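Local coordinates for protein UDP-glucose 4-epimerase (Campylobacter jejuni subsp. jejuni serotype O:2, PDB 7K3P) that catalyses the NAD-dependent interconversion of UDP-glucose and UDP-galactose and probably also of their N-acetylated counterparts, at residues D72-F83 and V116-T124. The protein carries 2 engineered substitutions. Residues are numbered along the deposited sequence; the frame is centred on the assembly and turned at random.
Sequences DLSDFQGVKALF and VNTTNLIET. With NAD (nicotinamide-adenine-dinucleotide), chain C.
The ring of F76 lies flat against the amide of N120, their planes 10° apart. N120 CB makes a CH-pi contact over the ring centre, and N120 CG sits 3.3 Å from F76 CG. With chi1 at 173°, N120 reaches over F76; chi2 then turns the amide nearly parallel to the ring. At the ring edge, V116 CG1 is 3.6 Å from F76 CZ. M112 of the second subunit packs on N120.

No direct hydrogen bond joins the two segments. A water takes that role: it donates to L73 O and N117 O and accepts from N120 ND2 at 2.8 Å.

Deeper in, L121 CD1 meets L73, V79 and F83, at 3.6 Å from F83 CZ. T124 CG2 presses on F83 CG at 3.4 Å. Below, L121 touches I91 and H93 of strand 90-93, and F83 touches I91. Helices 76-86 and 107-127 thus pack together on the parallel sheet of the Rossmann fold; the axes of 76-83 and 116-124 come within 9.9 Å and cross at -30°.

The D72-S74 end forms part of the adenine site. L73 N gives NAD N1A an almost straight bond of 3.0 Å, and NAD N6A donates to D72 OD1. The same oxygen accepts from S74 N in an Asx turn. Exposed S74 touches N117 OD1 with CA and CB.

On the looser outer side, the extended chain of exposed K80 leads away from 116-124.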
loop_
_atom_site.group_PDB
_atom_site.type_symbol
_atom_site.label_atom_id
_atom_site.label_comp_id
_atom_site.label_asym_id
_atom_site.label_seq_id
_atom_site.Cartn_x
_atom_site.Cartn_y
_atom_site.Cartn_z
ATOM N N ASP A 72 3.159 2.547 -21.612
ATOM C CA ASP A 72 3.563 2.673 -20.225
ATOM C C ASP A 72 2.337 2.564 -19.313
ATOM O O ASP A 72 1.309 3.207 -19.544
ATOM C CB ASP A 72 4.283 3.999 -20.010
ATOM C CG ASP A 72 5.097 4.010 -18.740
ATOM O OD1 ASP A 72 4.532 3.664 -17.684
ATOM O OD2 ASP A 72 6.295 4.348 -18.808
ATOM N N LEU A 73 2.447 1.727 -18.289
ATOM C CA LEU A 73 1.372 1.539 -17.315
ATOM C C LEU A 73 1.046 2.814 -16.531
ATOM O O LEU A 73 -0.008 2.891 -15.903
ATOM C CB LEU A 73 1.731 0.408 -16.336
ATOM C CG LEU A 73 1.776 -0.999 -16.944
ATOM C CD1 LEU A 73 2.370 -2.002 -15.948
ATOM C CD2 LEU A 73 0.358 -1.422 -17.375
ATOM N N SER A 74 1.947 3.799 -16.536
ATOM C CA SER A 74 1.659 5.060 -15.822
ATOM C C SER A 74 0.688 5.968 -16.594
ATOM O O SER A 74 0.148 6.926 -16.034
ATOM C CB SER A 74 2.944 5.825 -15.495
ATOM O OG SER A 74 3.575 6.241 -16.690
ATOM N N ASP A 75 0.464 5.672 -17.872
ATOM C CA ASP A 75 -0.555 6.394 -18.658
ATOM C C ASP A 75 -1.879 5.681 -18.422
ATOM O O ASP A 75 -2.230 4.740 -19.170
ATOM C CB ASP A 75 -0.168 6.395 -20.153
ATOM C CG ASP A 75 -1.322 6.804 -21.078
ATOM O OD1 ASP A 75 -2.320 7.374 -20.591
ATOM O OD2 ASP A 75 -1.243 6.525 -22.303
ATOM N N PHE A 76 -2.621 6.111 -17.398
ATOM C CA PHE A 76 -3.794 5.353 -16.958
ATOM C C PHE A 76 -4.885 5.306 -18.027
ATOM O O PHE A 76 -5.579 4.292 -18.169
ATOM C CB PHE A 76 -4.385 5.881 -15.643
ATOM C CG PHE A 76 -3.489 5.700 -14.433
ATOM C CD1 PHE A 76 -2.314 4.961 -14.510
ATOM C CD2 PHE A 76 -3.836 6.292 -13.211
ATOM C CE1 PHE A 76 -1.477 4.811 -13.380
ATOM C CE2 PHE A 76 -3.014 6.143 -12.078
ATOM C CZ PHE A 76 -1.834 5.404 -12.171
ATOM N N GLN A 77 -5.059 6.402 -18.757
ATOM C CA GLN A 77 -6.105 6.467 -19.777
ATOM C C GLN A 77 -5.786 5.496 -20.904
ATOM O O GLN A 77 -6.668 4.821 -21.412
ATOM C CB GLN A 77 -6.228 7.885 -20.355
ATOM C CG GLN A 77 -7.322 8.011 -21.426
ATOM C CD GLN A 77 -8.721 7.812 -20.853
ATOM O OE1 GLN A 77 -8.986 8.161 -19.704
ATOM N NE2 GLN A 77 -9.627 7.247 -21.660
ATOM N N GLY A 78 -4.518 5.450 -21.297
ATOM C CA GLY A 78 -4.064 4.567 -22.352
ATOM C C GLY A 78 -4.283 3.108 -21.973
ATOM O O GLY A 78 -4.607 2.273 -22.825
ATOM N N VAL A 79 -4.108 2.804 -20.691
ATOM C CA VAL A 79 -4.342 1.452 -20.193
ATOM C C VAL A 79 -5.821 1.126 -20.244
ATOM O O VAL A 79 -6.219 0.080 -20.745
ATOM C CB VAL A 79 -3.816 1.285 -18.740
ATOM C CG1 VAL A 79 -4.354 -0.011 -18.100
ATOM C CG2 VAL A 79 -2.290 1.309 -18.727
ATOM N N LYS A 80 -6.638 2.024 -19.709
ATOM C CA LYS A 80 -8.073 1.829 -19.715
ATOM C C LYS A 80 -8.557 1.581 -21.142
ATOM O O LYS A 80 -9.337 0.655 -21.396
ATOM C CB LYS A 80 -8.778 3.042 -19.120
ATOM C CG LYS A 80 -10.290 2.976 -19.233
ATOM C CD LYS A 80 -10.952 4.203 -18.602
ATOM C CE LYS A 80 -12.452 4.199 -18.843
ATOM N NZ LYS A 80 -13.159 5.229 -18.011
ATOM N N ALA A 81 -8.071 2.393 -22.079
ATOM C CA ALA A 81 -8.537 2.293 -23.463
ATOM C C ALA A 81 -8.088 0.978 -24.109
ATOM O O ALA A 81 -8.855 0.350 -24.838
ATOM C CB ALA A 81 -8.060 3.492 -24.278
ATOM N N LEU A 82 -6.845 0.569 -23.854
ATOM C CA LEU A 82 -6.365 -0.719 -24.371
ATOM C C LEU A 82 -7.283 -1.847 -23.882
ATOM O O LEU A 82 -7.744 -2.681 -24.672
ATOM C CB LEU A 82 -4.917 -0.977 -23.951
ATOM C CG LEU A 82 -4.320 -2.350 -24.261
ATOM C CD1 LEU A 82 -4.117 -2.545 -25.770
ATOM C CD2 LEU A 82 -3.000 -2.550 -23.517
ATOM N N PHE A 83 -7.582 -1.838 -22.589
ATOM C CA PHE A 83 -8.467 -2.843 -21.990
ATOM C C PHE A 83 -9.920 -2.783 -22.479
ATOM O O PHE A 83 -10.566 -3.829 -22.635
ATOM C CB PHE A 83 -8.425 -2.750 -20.463
ATOM C CG PHE A 83 -7.205 -3.403 -19.855
ATOM C CD1 PHE A 83 -5.930 -3.039 -20.267
ATOM C CD2 PHE A 83 -7.340 -4.392 -18.885
ATOM C CE1 PHE A 83 -4.801 -3.644 -19.726
ATOM C CE2 PHE A 83 -6.208 -4.997 -18.333
ATOM C CZ PHE A 83 -4.947 -4.626 -18.756
ATOM N N VAL A 116 1.383 1.897 -7.443
ATOM C CA VAL A 116 0.445 2.799 -8.110
ATOM C C VAL A 116 0.003 2.256 -9.470
ATOM O O VAL A 116 -1.189 2.191 -9.750
ATOM C CB VAL A 116 1.023 4.225 -8.245
ATOM C CG1 VAL A 116 0.224 5.043 -9.255
ATOM C CG2 VAL A 116 1.020 4.920 -6.886
ATOM N N ASN A 117 0.956 1.881 -10.313
ATOM C CA ASN A 117 0.616 1.374 -11.638
ATOM C C ASN A 117 -0.213 0.109 -11.528
ATOM O O ASN A 117 -1.144 -0.118 -12.313
ATOM C CB ASN A 117 1.877 1.105 -12.470
ATOM C CG ASN A 117 2.494 2.383 -13.002
ATOM O OD1 ASN A 117 1.870 3.423 -12.928
ATOM N ND2 ASN A 117 3.718 2.308 -13.531
ATOM N N THR A 118 0.127 -0.718 -10.548
ATOM C CA THR A 118 -0.605 -1.970 -10.359
ATOM C C THR A 118 -2.020 -1.694 -9.898
ATOM O O THR A 118 -2.961 -2.374 -10.308
ATOM C CB THR A 118 0.139 -2.929 -9.394
ATOM O OG1 THR A 118 1.390 -3.294 -9.987
ATOM C CG2 THR A 118 -0.687 -4.200 -9.160
ATOM N N THR A 119 -2.192 -0.676 -9.057
ATOM C CA THR A 119 -3.526 -0.345 -8.571
ATOM C C THR A 119 -4.442 0.093 -9.722
ATOM O O THR A 119 -5.593 -0.357 -9.833
ATOM C CB THR A 119 -3.486 0.742 -7.476
ATOM O OG1 THR A 119 -2.667 0.279 -6.401
ATOM C CG2 THR A 119 -4.879 1.043 -6.961
ATOM N N ASN A 120 -3.956 0.980 -10.578
ATOM C CA ASN A 120 -4.778 1.366 -11.720
ATOM C C ASN A 120 -5.096 0.153 -12.602
ATOM O O ASN A 120 -6.208 0.012 -13.110
ATOM C CB ASN A 120 -4.085 2.421 -12.564
ATOM C CG ASN A 120 -4.861 2.708 -13.832
ATOM O OD1 ASN A 120 -5.950 3.273 -13.770
ATOM N ND2 ASN A 120 -4.330 2.276 -14.975
ATOM N N LEU A 121 -4.101 -0.709 -12.794
ATOM C CA LEU A 121 -4.266 -1.918 -13.599
ATOM C C LEU A 121 -5.394 -2.782 -13.050
ATOM O O LEU A 121 -6.238 -3.272 -13.802
ATOM C CB LEU A 121 -2.951 -2.694 -13.637
ATOM C CG LEU A 121 -2.702 -3.734 -14.720
ATOM C CD1 LEU A 121 -2.995 -3.190 -16.108
ATOM C CD2 LEU A 121 -1.246 -4.202 -14.640
ATOM N N ILE A 122 -5.416 -2.969 -11.737
ATOM C CA ILE A 122 -6.475 -3.762 -11.113
ATOM C C ILE A 122 -7.841 -3.114 -11.288
ATOM O O ILE A 122 -8.817 -3.798 -11.655
ATOM C CB ILE A 122 -6.193 -4.022 -9.622
ATOM C CG1 ILE A 122 -4.956 -4.915 -9.473
ATOM C CG2 ILE A 122 -7.410 -4.662 -8.938
ATOM C CD1 ILE A 122 -4.306 -4.838 -8.054
ATOM N N GLU A 123 -7.933 -1.808 -11.030
ATOM C CA GLU A 123 -9.210 -1.122 -11.240
ATOM C C GLU A 123 -9.704 -1.312 -12.672
ATOM O O GLU A 123 -10.889 -1.561 -12.899
ATOM C CB GLU A 123 -9.128 0.371 -10.920
ATOM C CG GLU A 123 -10.482 1.064 -11.119
ATOM C CD GLU A 123 -10.456 2.525 -10.718
ATOM O OE1 GLU A 123 -9.751 3.307 -11.388
ATOM O OE2 GLU A 123 -11.139 2.881 -9.734
ATOM N N THR A 124 -8.781 -1.219 -13.626
ATOM C CA THR A 124 -9.094 -1.377 -15.046
ATOM C C THR A 124 -9.546 -2.816 -15.372
ATOM O O THR A 124 -10.475 -3.019 -16.165
ATOM C CB THR A 124 -7.878 -0.987 -15.912
ATOM O OG1 THR A 124 -7.608 0.412 -15.740
ATOM C CG2 THR A 124 -8.142 -1.263 -17.379
HETATM P PA NAD C . 12.459 -7.176 -15.785
HETATM O O1A NAD C . 12.974 -5.783 -15.517
HETATM O O2A NAD C . 13.344 -7.895 -16.762
HETATM O O5B NAD C . 11.013 -7.131 -16.415
HETATM C C5B NAD C . 10.220 -6.006 -16.164
HETATM C C4B NAD C . 9.571 -5.574 -17.419
HETATM O O4B NAD C . 8.510 -4.695 -17.180
HETATM C C3B NAD C . 10.585 -4.845 -18.355
HETATM O O3B NAD C . 10.697 -5.352 -19.739
HETATM C C2B NAD C . 10.205 -3.354 -18.190
HETATM O O2B NAD C . 10.487 -2.598 -19.289
HETATM C C1B NAD C . 8.739 -3.502 -17.934
HETATM N N9A NAD C . 8.162 -2.325 -17.264
HETATM C C8A NAD C . 8.577 -1.771 -16.107
HETATM N N7A NAD C . 7.831 -0.696 -15.809
HETATM C C5A NAD C . 6.908 -0.525 -16.764
HETATM C C6A NAD C . 5.885 0.411 -16.988
HETATM N N6A NAD C . 5.657 1.472 -16.036
HETATM N N1A NAD C . 5.096 0.297 -18.076
HETATM C C2A NAD C . 5.273 -0.680 -18.981
HETATM N N3A NAD C . 6.274 -1.606 -18.810
HETATM C C4A NAD C . 7.094 -1.554 -17.720
HETATM O O3 NAD C . 12.387 -7.940 -14.392
HETATM P PN NAD C . 12.157 -9.495 -14.258
HETATM O O1N NAD C . 11.719 -10.088 -15.585
HETATM O O2N NAD C . 13.449 -10.107 -13.809
HETATM O O5D NAD C . 11.038 -9.720 -13.163
HETATM C C5D NAD C . 9.693 -9.541 -13.539
HETATM C C4D NAD C . 8.765 -9.624 -12.338
HETATM O O4D NAD C . 9.063 -10.746 -11.537
HETATM C C3D NAD C . 8.738 -8.367 -11.476
HETATM O O3D NAD C . 7.456 -8.129 -11.051
HETATM C C2D NAD C . 9.527 -8.695 -10.280
HETATM O O2D NAD C . 9.184 -7.970 -9.158
HETATM C C1D NAD C . 9.279 -10.223 -10.171
HETATM N N1N NAD C . 10.364 -11.003 -9.415
HETATM C C2N NAD C . 11.587 -11.097 -10.050
HETATM C C3N NAD C . 12.620 -11.793 -9.429
HETATM C C7N NAD C . 13.959 -11.903 -10.110
HETATM O O7N NAD C . 14.178 -11.374 -11.189
HETATM N N7N NAD C . 14.996 -12.638 -9.466
HETATM C C4N NAD C . 12.404 -12.385 -8.198
HETATM C C5N NAD C . 11.181 -12.284 -7.576
HETATM C C6N NAD C . 10.131 -11.582 -8.185
HETATM O O HOH W 1 -1.817 1.042 -14.863
#